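Local coordinates for protein putative glucoamylase (Bacteroides uniformis, PDB 4GL3) that is a putative glucoamylase, probably a glycoside hydrolase with a helix-rich fold of the six-hairpin kind, whose substrate is not established, at residues R230-I235 with G240-K245; K294-K299 with G318-V323; I324-A329 with R345-E350; G352-G357 with T368-A373. All coordinates share one frame; numbering follows the deposited sequence.

Overall arrangement
All four contacts belong to the part of the chain that resembles putative glucoamylases, and they follow one another along the chain, each closing before the next opens. Interaction 1 lies at one end of the series: its centre is about 17 Å from that of interaction 2, which it meets where H243 CE1 comes 3.3 Å from G318 O, and about 30 Å from that of interaction 4. The other three are closer together. Centres of interactions 2 and 3 are about 12 Å apart, with the Y296 ring against I324; those of 3 and 4 are about 10 Å apart, F347 and P326 both touching L355. Interactions 2 and 4 probably share a hydrogen bond from K294 N to T368 OG1, 2.9 Å.

Interaction 1 of 4, residues R230-I235 with G240-K245; sequences REYYGI and GNNHGK
R230 and Y232 face the loop 240-245 from the end of strand 227-232, with the R230 and N242 CA atoms 8.0 Å apart and those of Y232 and K245 at 7.2 Å. A type I' turn from Y232 to I235 reverses the chain into strand 235-239, while a type I turn spans N242 to K245. N242 carries much of the contact. Its OD1 accepts from Y232 OH at 2.9 Å; the hydroxyl approaches at a C=O...donor angle of 131°, tilted 23° from the carbonyl plane. The amide also stacks on the R230 guanidinium, their planes 11° apart, with ND2 over one face near the rim. NE and ND2, both donors, do not bond to each other; a water accepts from NE at 2.8 Å and more weakly from ND2. A second water accepts from R230 NH1 and lies within hydrogen-bonding distance of G240 O. K245 sends its aliphatic chain past both tyrosines: CG lies 3.7 Å from Y232 CD2, and the extended part of the chain brings CE 3.7 Å from Y233 OH. Within the loop, N241 OD1 takes the G244 N-H in an Asx motif. N228 ND2 bonds to both Y232 OH and G240 O, and helix 271-288 touches Y233 and K245. The arrangement is that of a two-stranded beta hairpin with a type I' turn, its outgoing loop joined to the strand through N242 and K245.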
loop_
_atom_site.group_PDB
_atom_site.type_symbol
_atom_site.label_atom_id
_atom_site.label_comp_id
_atom_site.label_asym_id
_atom_site.label_seq_id
_atom_site.Cartn_x
_atom_site.Cartn_y
_atom_site.Cartn_z
ATOM N N ARG A 230 -2.663 -23.283 8.565
ATOM C CA ARG A 230 -2.442 -24.527 7.786
ATOM C C ARG A 230 -1.054 -24.478 7.123
ATOM O O ARG A 230 -0.390 -23.441 7.088
ATOM C CB ARG A 230 -3.532 -24.721 6.728
ATOM C CG ARG A 230 -4.982 -24.717 7.261
ATOM C CD ARG A 230 -5.997 -24.684 6.104
ATOM N NE ARG A 230 -7.365 -24.475 6.543
ATOM C CZ ARG A 230 -7.865 -23.298 6.879
ATOM N NH1 ARG A 230 -7.075 -22.232 6.847
ATOM N NH2 ARG A 230 -9.137 -23.179 7.275
ATOM N N GLU A 231 -0.640 -25.598 6.571
ATOM C CA GLU A 231 0.659 -25.713 5.933
ATOM C C GLU A 231 0.494 -25.745 4.398
ATOM O O GLU A 231 -0.366 -26.439 3.867
ATOM C CB GLU A 231 1.306 -27.001 6.433
ATOM C CG GLU A 231 2.797 -27.072 6.263
ATOM C CD GLU A 231 3.355 -28.303 6.952
ATOM O OE1 GLU A 231 3.366 -28.290 8.198
ATOM O OE2 GLU A 231 3.746 -29.277 6.260
ATOM N N TYR A 232 1.311 -24.974 3.696
ATOM C CA TYR A 232 1.321 -24.966 2.244
ATOM C C TYR A 232 2.780 -25.136 1.788
ATOM O O TYR A 232 3.646 -24.348 2.191
ATOM C CB TYR A 232 0.750 -23.651 1.736
ATOM C CG TYR A 232 -0.634 -23.283 2.258
ATOM C CD1 TYR A 232 -0.790 -22.625 3.496
ATOM C CD2 TYR A 232 -1.784 -23.567 1.531
ATOM C CE1 TYR A 232 -2.027 -22.257 3.977
ATOM C CE2 TYR A 232 -3.050 -23.212 2.027
ATOM C CZ TYR A 232 -3.170 -22.559 3.246
ATOM O OH TYR A 232 -4.422 -22.191 3.768
ATOM N N TYR A 233 3.055 -26.175 1.004
ATOM C CA TYR A 233 4.446 -26.479 0.579
ATOM C C TYR A 233 5.381 -26.491 1.805
ATOM O O TYR A 233 6.482 -25.943 1.779
ATOM C CB TYR A 233 4.941 -25.464 -0.469
ATOM C CG TYR A 233 3.968 -25.219 -1.596
ATOM C CD1 TYR A 233 3.843 -26.119 -2.675
ATOM C CD2 TYR A 233 3.138 -24.137 -1.562
ATOM C CE1 TYR A 233 2.917 -25.892 -3.693
ATOM C CE2 TYR A 233 2.219 -23.899 -2.569
ATOM C CZ TYR A 233 2.111 -24.786 -3.617
ATOM O OH TYR A 233 1.181 -24.507 -4.565
ATOM N N GLY A 234 4.923 -27.088 2.901
ATOM C CA GLY A 234 5.755 -27.215 4.096
ATOM C C GLY A 234 5.869 -25.938 4.919
ATOM O O GLY A 234 6.576 -25.923 5.895
ATOM N N ILE A 235 5.164 -24.875 4.554
ATOM C CA ILE A 235 5.242 -23.596 5.299
ATOM C C ILE A 235 3.926 -23.265 6.028
ATOM O O ILE A 235 2.855 -23.216 5.423
ATOM C CB ILE A 235 5.632 -22.438 4.350
ATOM C CG1 ILE A 235 6.959 -22.772 3.602
ATOM C CG2 ILE A 235 5.767 -21.124 5.109
ATOM C CD1 ILE A 235 7.131 -22.095 2.249
ATOM N N GLY A 240 -4.952 -15.664 7.010
ATOM C CA GLY A 240 -5.327 -15.326 5.642
ATOM C C GLY A 240 -6.140 -16.416 4.938
ATOM O O GLY A 240 -6.322 -17.540 5.442
ATOM N N ASN A 241 -6.602 -16.050 3.746
ATOM C CA ASN A 241 -7.468 -16.874 2.910
ATOM C C ASN A 241 -6.922 -18.276 2.721
ATOM O O ASN A 241 -5.751 -18.469 2.337
ATOM C CB ASN A 241 -7.604 -16.171 1.542
ATOM C CG ASN A 241 -8.731 -16.721 0.717
ATOM O OD1 ASN A 241 -8.670 -17.844 0.198
ATOM N ND2 ASN A 241 -9.781 -15.915 0.576
ATOM N N ASN A 242 -7.771 -19.270 2.903
ATOM C CA ASN A 242 -7.354 -20.662 2.726
ATOM C C ASN A 242 -7.066 -21.098 1.254
ATOM O O ASN A 242 -5.934 -21.447 0.921
ATOM C CB ASN A 242 -8.419 -21.563 3.387
ATOM C CG ASN A 242 -8.065 -23.040 3.332
ATOM O OD1 ASN A 242 -6.919 -23.407 3.114
ATOM N ND2 ASN A 242 -9.046 -23.877 3.577
ATOM N N HIS A 243 -8.099 -21.107 0.410
ATOM C CA HIS A 243 -8.023 -21.498 -1.004
ATOM C C HIS A 243 -7.000 -20.610 -1.730
ATOM O O HIS A 243 -6.258 -21.071 -2.601
ATOM C CB HIS A 243 -9.441 -21.392 -1.642
ATOM C CG HIS A 243 -9.510 -21.732 -3.112
ATOM N ND1 HIS A 243 -9.698 -20.774 -4.095
ATOM C CD2 HIS A 243 -9.461 -22.924 -3.760
ATOM C CE1 HIS A 243 -9.740 -21.360 -5.281
ATOM N NE2 HIS A 243 -9.596 -22.663 -5.106
ATOM N N GLY A 244 -6.920 -19.353 -1.328
ATOM C CA GLY A 244 -5.966 -18.430 -1.944
ATOM C C GLY A 244 -4.552 -18.498 -1.407
ATOM O O GLY A 244 -3.695 -17.716 -1.843
ATOM N N LYS A 245 -4.284 -19.437 -0.491
ATOM C CA LYS A 245 -2.965 -19.570 0.136
ATOM C C LYS A 245 -2.447 -18.218 0.641
ATOM O O LYS A 245 -1.313 -17.827 0.402
ATOM C CB LYS A 245 -1.977 -20.202 -0.829
ATOM C CG LYS A 245 -2.502 -21.492 -1.469
ATOM C CD LYS A 245 -1.423 -22.280 -2.189
ATOM C CE LYS A 245 -2.017 -23.300 -3.159
ATOM N NZ LYS A 245 -2.796 -24.344 -2.482
HETATM O O HOH W 1 -8.106 -19.372 6.700
HETATM O O HOH W 2 -8.525 -26.659 5.299
#

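Interaction 2 of 4, residues K294-K299 with G318-V323; sequences KGYGEK and GNDRGV
Y296 OH donates to D320 OD1 at 2.5 Å, a short bond that uses the syn lone pair of the carboxylate oxygen. The two side chains come from opposite directions, and ring and carboxylate are nearly coplanar, 27° apart, with OD1 at the ring edge and in its plane. D320 CG stands anti to the backbone N (chi1 179°), which carries the carboxylate out from the 318-323 loop to meet the phenol. Beyond it the chain turns past the same hydroxyl: G322 CA lies 3.1 Å from Y296 OH. With positive phi, G322 takes a backbone shape that suits glycine, and its N-H reaches back to D320 OD1 in a weak bond of 3.4 Å. The second carboxylate oxygen, D320 OD2, is bonded to Y285 OH from helix 271-288, and D320 O is hydrogen-bonded to K291 NZ and Y293 OH. The Y296 ring itself meets that of Y293 at about 45°. One buried carboxylate therefore gathers two tyrosine hydroxyls, one on each oxygen. The bonds tie the loop after helix 271-288 to the segment leading into helix 326-331, and the two hydroxyls would be expected to stabilise the negative charge.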
loop_
_atom_site.group_PDB
_atom_site.type_symbol
_atom_site.label_atom_id
_atom_site.label_comp_id
_atom_site.label_asym_id
_atom_site.label_seq_id
_atom_site.Cartn_x
_atom_site.Cartn_y
_atom_site.Cartn_z
ATOM N N LYS A 294 3.621 -20.732 -19.064
ATOM C CA LYS A 294 4.981 -20.513 -19.560
ATOM C C LYS A 294 5.802 -19.580 -18.646
ATOM O O LYS A 294 5.326 -18.515 -18.233
ATOM C CB LYS A 294 4.932 -19.951 -20.981
ATOM C CG LYS A 294 6.290 -19.730 -21.620
ATOM C CD LYS A 294 6.157 -19.634 -23.129
ATOM C CE LYS A 294 7.364 -18.936 -23.740
ATOM N NZ LYS A 294 7.555 -19.348 -25.157
ATOM N N GLY A 295 7.019 -20.009 -18.305
ATOM C CA GLY A 295 7.987 -19.174 -17.566
ATOM C C GLY A 295 7.862 -19.048 -16.052
ATOM O O GLY A 295 8.715 -18.474 -15.431
ATOM N N TYR A 296 6.807 -19.572 -15.445
ATOM C CA TYR A 296 6.648 -19.509 -13.988
ATOM C C TYR A 296 7.806 -20.251 -13.331
ATOM O O TYR A 296 8.135 -21.366 -13.738
ATOM C CB TYR A 296 5.350 -20.196 -13.552
ATOM C CG TYR A 296 4.086 -19.374 -13.601
ATOM C CD1 TYR A 296 3.892 -18.372 -14.535
ATOM C CD2 TYR A 296 3.047 -19.677 -12.757
ATOM C CE1 TYR A 296 2.694 -17.629 -14.553
ATOM C CE2 TYR A 296 1.848 -18.966 -12.777
ATOM C CZ TYR A 296 1.672 -17.945 -13.679
ATOM O OH TYR A 296 0.468 -17.272 -13.680
ATOM N N GLY A 297 8.424 -19.669 -12.311
ATOM C CA GLY A 297 9.664 -20.276 -11.757
ATOM C C GLY A 297 10.364 -19.408 -10.730
ATOM O O GLY A 297 9.828 -18.399 -10.280
ATOM N N GLU A 298 11.578 -19.802 -10.381
ATOM C CA GLU A 298 12.388 -19.092 -9.392
ATOM C C GLU A 298 12.699 -17.671 -9.818
ATOM O O GLU A 298 12.833 -16.798 -8.976
ATOM C CB GLU A 298 13.707 -19.841 -9.163
ATOM C CG GLU A 298 13.462 -21.199 -8.525
ATOM C CD GLU A 298 14.724 -21.997 -8.327
ATOM O OE1 GLU A 298 15.817 -21.394 -8.422
ATOM O OE2 GLU A 298 14.609 -23.218 -8.069
ATOM N N LYS A 299 12.827 -17.459 -11.120
ATOM C CA LYS A 299 13.172 -16.149 -11.664
ATOM C C LYS A 299 11.927 -15.345 -11.931
ATOM O O LYS A 299 11.994 -14.151 -12.096
ATOM C CB LYS A 299 13.958 -16.333 -12.963
ATOM C CG LYS A 299 15.292 -17.013 -12.719
ATOM C CD LYS A 299 16.347 -16.609 -13.729
ATOM C CE LYS A 299 17.725 -17.107 -13.301
ATOM N NZ LYS A 299 17.985 -16.754 -11.866
ATOM N N GLY A 318 -5.088 -19.049 -5.695
ATOM C CA GLY A 318 -6.472 -19.515 -5.926
ATOM C C GLY A 318 -7.207 -18.823 -7.076
ATOM O O GLY A 318 -8.390 -19.060 -7.274
ATOM N N ASN A 319 -6.500 -17.972 -7.829
ATOM C CA ASN A 319 -7.036 -17.260 -8.990
ATOM C C ASN A 319 -5.861 -16.919 -9.912
ATOM O O ASN A 319 -5.438 -15.742 -10.043
ATOM C CB ASN A 319 -7.750 -15.990 -8.557
ATOM C CG ASN A 319 -8.305 -15.190 -9.729
ATOM O OD1 ASN A 319 -8.672 -15.748 -10.744
ATOM N ND2 ASN A 319 -8.355 -13.872 -9.581
ATOM N N ASP A 320 -5.321 -17.969 -10.507
ATOM C CA ASP A 320 -4.118 -17.901 -11.303
ATOM C C ASP A 320 -4.543 -17.943 -12.759
ATOM O O ASP A 320 -5.051 -18.952 -13.205
ATOM C CB ASP A 320 -3.231 -19.085 -10.970
ATOM C CG ASP A 320 -1.940 -19.116 -11.785
ATOM O OD1 ASP A 320 -1.514 -18.085 -12.354
ATOM O OD2 ASP A 320 -1.344 -20.204 -11.848
ATOM N N ARG A 321 -4.316 -16.839 -13.476
ATOM C CA ARG A 321 -4.774 -16.658 -14.855
ATOM C C ARG A 321 -3.616 -16.529 -15.838
ATOM O O ARG A 321 -3.811 -16.113 -16.983
ATOM C CB ARG A 321 -5.640 -15.398 -14.943
ATOM C CG ARG A 321 -6.610 -15.229 -13.781
ATOM C CD ARG A 321 -7.824 -14.399 -14.132
ATOM N NE ARG A 321 -8.922 -14.735 -13.237
ATOM C CZ ARG A 321 -10.162 -14.287 -13.361
ATOM N NH1 ARG A 321 -10.485 -13.486 -14.358
ATOM N NH2 ARG A 321 -11.069 -14.620 -12.466
ATOM N N GLY A 322 -2.402 -16.850 -15.379
ATOM C CA GLY A 322 -1.179 -16.809 -16.227
ATOM C C GLY A 322 -0.416 -15.485 -16.185
ATOM O O GLY A 322 0.546 -15.316 -16.930
ATOM N N VAL A 323 -0.855 -14.569 -15.316
ATOM C CA VAL A 323 -0.361 -13.194 -15.210
ATOM C C VAL A 323 0.581 -13.109 -13.994
ATOM O O VAL A 323 0.196 -13.426 -12.872
ATOM C CB VAL A 323 -1.540 -12.189 -15.057
ATOM C CG1 VAL A 323 -1.048 -10.743 -14.854
ATOM C CG2 VAL A 323 -2.505 -12.302 -16.258
#

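Interaction 3 of 4, residues I324-A329 with R345-E350; sequences ITPTAA and RYFYEE
The contact is apolar packing of P326, at the N-terminal end of helix 326-331, against F347 of helix 337-349, which comes next in the chain. P326 and F347 have the nearest CA atoms across the pair, 7.8 Å apart. The CB of F347 points toward 324-329, and with CG anti to the carbonyl carbon (chi1 -63°) the ring extends to P326 and I324; it supplies the whole contact on this helix. The proline approaches obliquely: CE2 lies 3.8 Å from P326 CA and 4.0 Å from P326 CB, while CG of the proline sits 4.2 Å above the ring plane, displaced toward the rim. At the end of the ring, CZ reaches CG2 of I324, two residues earlier, at 4.2 Å. All three residues are buried, and the area involved, 154 Å² over both sides, is modest. A328 N donates to T325 O at 2.9 Å. On helix 337-349, R345 NH1 bridges to E349 OE2 at 2.7 Å, one turn on, and R345 NH2 pairs with D15. F361 of strand 360-361 packs on both P326 and F347, I324 is bonded through its backbone to F365 of strand 365-366, and R345 and Y348 touch L18 of helix 15-27.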
loop_
_atom_site.group_PDB
_atom_site.type_symbol
_atom_site.label_atom_id
_atom_site.label_comp_id
_atom_site.label_asym_id
_atom_site.label_seq_id
_atom_site.Cartn_x
_atom_site.Cartn_y
_atom_site.Cartn_z
ATOM N N ILE A 324 1.835 -12.756 -14.256
ATOM C CA ILE A 324 2.818 -12.412 -13.222
ATOM C C ILE A 324 2.863 -10.878 -13.127
ATOM O O ILE A 324 2.828 -10.159 -14.140
ATOM C CB ILE A 324 4.214 -13.032 -13.554
ATOM C CG1 ILE A 324 4.147 -14.567 -13.519
ATOM C CG2 ILE A 324 5.314 -12.509 -12.598
ATOM C CD1 ILE A 324 4.061 -15.254 -12.160
ATOM N N THR A 325 2.890 -10.372 -11.904
ATOM C CA THR A 325 2.758 -8.980 -11.652
ATOM C C THR A 325 3.996 -8.515 -10.815
ATOM O O THR A 325 4.150 -8.917 -9.640
ATOM C CB THR A 325 1.475 -8.720 -10.833
ATOM O OG1 THR A 325 0.307 -9.167 -11.545
ATOM C CG2 THR A 325 1.393 -7.275 -10.457
ATOM N N PRO A 326 4.882 -7.677 -11.416
ATOM C CA PRO A 326 6.151 -7.349 -10.766
ATOM C C PRO A 326 6.065 -6.797 -9.355
ATOM O O PRO A 326 6.948 -7.111 -8.552
ATOM C CB PRO A 326 6.769 -6.317 -11.720
ATOM C CG PRO A 326 6.345 -6.821 -13.066
ATOM C CD PRO A 326 4.898 -7.245 -12.831
ATOM N N THR A 327 5.029 -6.009 -9.035
ATOM C CA THR A 327 4.923 -5.483 -7.693
ATOM C C THR A 327 4.832 -6.558 -6.612
ATOM O O THR A 327 5.222 -6.278 -5.492
ATOM C CB THR A 327 3.792 -4.457 -7.530
ATOM O OG1 THR A 327 3.971 -3.752 -6.291
ATOM C CG2 THR A 327 2.400 -5.131 -7.548
ATOM N N ALA A 328 4.369 -7.774 -6.947
ATOM C CA ALA A 328 4.289 -8.902 -5.986
ATOM C C ALA A 328 5.680 -9.235 -5.422
ATOM O O ALA A 328 5.929 -9.031 -4.222
ATOM C CB ALA A 328 3.638 -10.161 -6.617
ATOM N N ALA A 329 6.580 -9.722 -6.272
ATOM C CA ALA A 329 7.926 -10.094 -5.818
ATOM C C ALA A 329 8.722 -8.872 -5.328
ATOM O O ALA A 329 9.384 -8.925 -4.291
ATOM C CB ALA A 329 8.709 -10.829 -6.914
ATOM N N ARG A 345 16.069 -8.864 -11.217
ATOM C CA ARG A 345 17.102 -8.896 -12.226
ATOM C C ARG A 345 16.585 -9.562 -13.501
ATOM O O ARG A 345 16.952 -9.144 -14.606
ATOM C CB ARG A 345 18.370 -9.597 -11.710
ATOM C CG ARG A 345 19.576 -9.477 -12.640
ATOM C CD ARG A 345 20.858 -9.954 -11.953
ATOM N NE ARG A 345 21.231 -9.081 -10.838
ATOM C CZ ARG A 345 21.896 -7.932 -10.958
ATOM N NH1 ARG A 345 22.290 -7.499 -12.159
ATOM N NH2 ARG A 345 22.171 -7.214 -9.867
ATOM N N TYR A 346 15.758 -10.589 -13.352
ATOM C CA TYR A 346 15.168 -11.280 -14.501
ATOM C C TYR A 346 14.221 -10.326 -15.267
ATOM O O TYR A 346 14.265 -10.256 -16.507
ATOM C CB TYR A 346 14.428 -12.549 -14.044
ATOM C CG TYR A 346 13.657 -13.239 -15.168
ATOM C CD1 TYR A 346 14.315 -13.988 -16.145
ATOM C CD2 TYR A 346 12.276 -13.125 -15.248
ATOM C CE1 TYR A 346 13.603 -14.617 -17.158
ATOM C CE2 TYR A 346 11.565 -13.737 -16.258
ATOM C CZ TYR A 346 12.228 -14.460 -17.203
ATOM O OH TYR A 346 11.490 -15.042 -18.179
ATOM N N PHE A 347 13.411 -9.570 -14.516
ATOM C CA PHE A 347 12.464 -8.652 -15.110
ATOM C C PHE A 347 13.196 -7.564 -15.881
ATOM O O PHE A 347 12.743 -7.158 -16.944
ATOM C CB PHE A 347 11.563 -7.979 -14.063
ATOM C CG PHE A 347 10.661 -8.917 -13.297
ATOM C CD1 PHE A 347 10.269 -10.141 -13.802
ATOM C CD2 PHE A 347 10.185 -8.537 -12.058
ATOM C CE1 PHE A 347 9.429 -10.970 -13.069
ATOM C CE2 PHE A 347 9.343 -9.344 -11.326
ATOM C CZ PHE A 347 8.964 -10.573 -11.834
ATOM N N TYR A 348 14.314 -7.092 -15.334
ATOM C CA TYR A 348 15.079 -6.029 -15.970
ATOM C C TYR A 348 15.944 -6.555 -17.109
ATOM O O TYR A 348 15.892 -6.032 -18.225
ATOM C CB TYR A 348 15.972 -5.312 -14.958
ATOM C CG TYR A 348 16.726 -4.150 -15.550
ATOM C CD1 TYR A 348 16.078 -2.943 -15.829
ATOM C CD2 TYR A 348 18.062 -4.231 -15.809
ATOM C CE1 TYR A 348 16.761 -1.885 -16.390
ATOM C CE2 TYR A 348 18.746 -3.171 -16.359
ATOM C CZ TYR A 348 18.078 -2.014 -16.641
ATOM O OH TYR A 348 18.744 -0.979 -17.195
ATOM N N GLU A 349 16.762 -7.570 -16.838
ATOM C CA GLU A 349 17.749 -7.994 -17.809
ATOM C C GLU A 349 17.120 -8.845 -18.901
ATOM O O GLU A 349 17.484 -8.699 -20.040
ATOM C CB GLU A 349 18.947 -8.733 -17.140
ATOM C CG GLU A 349 19.769 -7.828 -16.219
ATOM C CD GLU A 349 20.976 -8.474 -15.535
ATOM O OE1 GLU A 349 21.225 -9.686 -15.681
ATOM O OE2 GLU A 349 21.692 -7.733 -14.832
ATOM N N GLU A 350 16.186 -9.729 -18.574
ATOM C CA GLU A 350 15.670 -10.651 -19.583
ATOM C C GLU A 350 14.378 -10.120 -20.198
ATOM O O GLU A 350 14.186 -10.212 -21.383
ATOM C CB GLU A 350 15.424 -12.057 -18.992
ATOM C CG GLU A 350 16.655 -12.777 -18.444
ATOM C CD GLU A 350 17.772 -12.822 -19.464
ATOM O OE1 GLU A 350 17.481 -13.174 -20.631
ATOM O OE2 GLU A 350 18.927 -12.472 -19.114
#

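Interaction 4 of 4, residues G352-G357 with T368-A373; sequences GDRLWG and TENWFA
L355 and F372 have the closest CA atoms, 6.5 Å apart, where the short helix 352-355 ends against strand 371-372. In the conformer given here, one of two modelled, the main contact is R354 laid across the F372 ring. R354 CB sits 3.8 Å from the ring centroid and 2° off the normal, a CH-pi contact over the centre of the face. The chain then bends at its third torsion (chi3 63°) and brings NE to 3.4 Å from F372 CD1; that carbon lies over one face of the guanidinium, whose plane is turned 43° from the ring. Beyond the ring this conformer reaches N370: NH1 donates to OD1 at 2.7 Å and NH2 to the backbone O at 3.3 Å, both weak by angle. L355 CB adds an apolar touch on F372 CD2 at 4.2 Å. N370 and W371 together face N366 in a G1 beta bulge. The arginine thus probably serves chiefly through its aliphatic part and flat face, while its two weak bonds to the N370 oxygens probably do little to fix the charged end.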
loop_
_atom_site.group_PDB
_atom_site.type_symbol
_atom_site.label_atom_id
_atom_site.label_comp_id
_atom_site.label_asym_id
_atom_site.label_seq_id
_atom_site.Cartn_x
_atom_site.Cartn_y
_atom_site.Cartn_z
ATOM N N GLY A 352 13.306 -6.897 -19.970
ATOM C CA GLY A 352 13.257 -5.421 -19.944
ATOM C C GLY A 352 12.861 -4.736 -21.242
ATOM O O GLY A 352 12.220 -3.678 -21.237
ATOM N N ASP A 353 13.221 -5.323 -22.366
ATOM C CA ASP A 353 12.865 -4.729 -23.666
ATOM C C ASP A 353 11.337 -4.632 -23.826
ATOM O O ASP A 353 10.847 -3.745 -24.497
ATOM C CB ASP A 353 13.532 -5.479 -24.823
ATOM C CG ASP A 353 13.157 -6.975 -24.872
ATOM O OD1 ASP A 353 13.014 -7.669 -23.824
ATOM O OD2 ASP A 353 13.015 -7.478 -25.996
ATOM N N ARG A 354 10.577 -5.502 -23.163
ATOM C CA ARG A 354 9.115 -5.435 -23.269
ATOM C C ARG A 354 8.421 -5.014 -21.988
ATOM O O ARG A 354 7.283 -4.529 -22.024
ATOM C CB ARG A 354 8.566 -6.761 -23.793
ATOM C CG ARG A 354 8.985 -7.009 -25.238
ATOM C CD ARG A 354 8.265 -8.180 -25.869
ATOM N NE ARG A 354 6.832 -7.968 -25.969
ATOM C CZ ARG A 354 6.006 -8.873 -26.461
ATOM N NH1 ARG A 354 6.498 -10.023 -26.881
ATOM N NH2 ARG A 354 4.702 -8.636 -26.523
ATOM N N LEU A 355 9.098 -5.131 -20.853
ATOM C CA LEU A 355 8.482 -4.817 -19.539
ATOM C C LEU A 355 8.934 -3.493 -18.908
ATOM O O LEU A 355 8.257 -2.935 -18.053
ATOM C CB LEU A 355 8.809 -5.954 -18.568
ATOM C CG LEU A 355 8.171 -6.022 -17.177
ATOM C CD1 LEU A 355 6.656 -6.037 -17.292
ATOM C CD2 LEU A 355 8.679 -7.283 -16.468
ATOM N N TRP A 356 10.109 -3.000 -19.286
ATOM C CA TRP A 356 10.682 -1.809 -18.625
ATOM C C TRP A 356 10.369 -0.615 -19.492
ATOM O O TRP A 356 10.573 -0.678 -20.676
ATOM C CB TRP A 356 12.210 -1.962 -18.518
ATOM C CG TRP A 356 12.949 -0.779 -17.958
ATOM C CD1 TRP A 356 13.657 0.148 -18.655
ATOM C CD2 TRP A 356 13.069 -0.424 -16.573
ATOM N NE1 TRP A 356 14.201 1.079 -17.787
ATOM C CE2 TRP A 356 13.855 0.739 -16.504
ATOM C CE3 TRP A 356 12.601 -0.995 -15.386
ATOM C CZ2 TRP A 356 14.183 1.350 -15.296
ATOM C CZ3 TRP A 356 12.924 -0.395 -14.189
ATOM C CH2 TRP A 356 13.716 0.762 -14.143
ATOM N N GLY A 357 9.930 0.488 -18.923
ATOM C CA GLY A 357 9.673 1.681 -19.752
ATOM C C GLY A 357 9.760 2.928 -18.901
ATOM O O GLY A 357 10.445 2.952 -17.867
ATOM N N THR A 368 2.621 -16.791 -21.419
ATOM C CA THR A 368 1.859 -17.803 -22.167
ATOM C C THR A 368 1.097 -17.141 -23.311
ATOM O O THR A 368 1.063 -17.697 -24.387
ATOM C CB THR A 368 0.845 -18.607 -21.293
ATOM O OG1 THR A 368 1.490 -19.087 -20.102
ATOM C CG2 THR A 368 0.264 -19.809 -22.080
ATOM N N GLU A 369 0.470 -15.983 -23.083
ATOM C CA GLU A 369 -0.281 -15.289 -24.155
ATOM C C GLU A 369 0.563 -14.216 -24.855
ATOM O O GLU A 369 0.046 -13.453 -25.659
ATOM C CB GLU A 369 -1.549 -14.626 -23.620
ATOM C CG GLU A 369 -2.440 -15.499 -22.749
ATOM C CD GLU A 369 -2.987 -16.715 -23.463
ATOM O OE1 GLU A 369 -3.156 -16.661 -24.694
ATOM O OE2 GLU A 369 -3.260 -17.729 -22.784
ATOM N N ASN A 370 1.848 -14.149 -24.519
ATOM C CA ASN A 370 2.780 -13.150 -25.037
ATOM C C ASN A 370 2.300 -11.710 -24.846
ATOM O O ASN A 370 2.400 -10.899 -25.743
ATOM C CB ASN A 370 3.109 -13.460 -26.514
ATOM C CG ASN A 370 4.299 -12.671 -27.029
ATOM O OD1 ASN A 370 5.210 -12.303 -26.281
ATOM N ND2 ASN A 370 4.288 -12.386 -28.311
ATOM N N TRP A 371 1.792 -11.400 -23.666
ATOM C CA TRP A 371 1.195 -10.109 -23.388
ATOM C C TRP A 371 1.973 -9.374 -22.304
ATOM O O TRP A 371 2.359 -9.947 -21.277
ATOM C CB TRP A 371 -0.266 -10.317 -22.975
ATOM C CG TRP A 371 -0.952 -9.091 -22.490
ATOM C CD1 TRP A 371 -1.607 -8.178 -23.250
ATOM C CD2 TRP A 371 -1.064 -8.645 -21.129
ATOM N NE1 TRP A 371 -2.115 -7.182 -22.450
ATOM C CE2 TRP A 371 -1.805 -7.450 -21.143
ATOM C CE3 TRP A 371 -0.627 -9.155 -19.898
ATOM C CZ2 TRP A 371 -2.076 -6.722 -19.988
ATOM C CZ3 TRP A 371 -0.916 -8.444 -18.744
ATOM C CH2 TRP A 371 -1.649 -7.236 -18.791
ATOM N N PHE A 372 2.201 -8.090 -22.540
ATOM C CA PHE A 372 2.799 -7.199 -21.550
ATOM C C PHE A 372 1.862 -5.994 -21.405
ATOM O O PHE A 372 1.456 -5.402 -22.403
ATOM C CB PHE A 372 4.185 -6.766 -22.033
ATOM C CG PHE A 372 5.192 -7.891 -22.038
ATOM C CD1 PHE A 372 5.208 -8.805 -23.052
ATOM C CD2 PHE A 372 6.076 -8.053 -20.972
ATOM C CE1 PHE A 372 6.100 -9.865 -23.027
ATOM C CE2 PHE A 372 6.959 -9.115 -20.923
ATOM C CZ PHE A 372 6.970 -10.017 -21.953
ATOM N N ALA A 373 1.497 -5.688 -20.164
ATOM C CA ALA A 373 0.614 -4.586 -19.838
ATOM C C ALA A 373 1.141 -3.292 -20.495
ATOM O O ALA A 373 2.344 -3.048 -20.493
ATOM C CB ALA A 373 0.555 -4.408 -18.345
#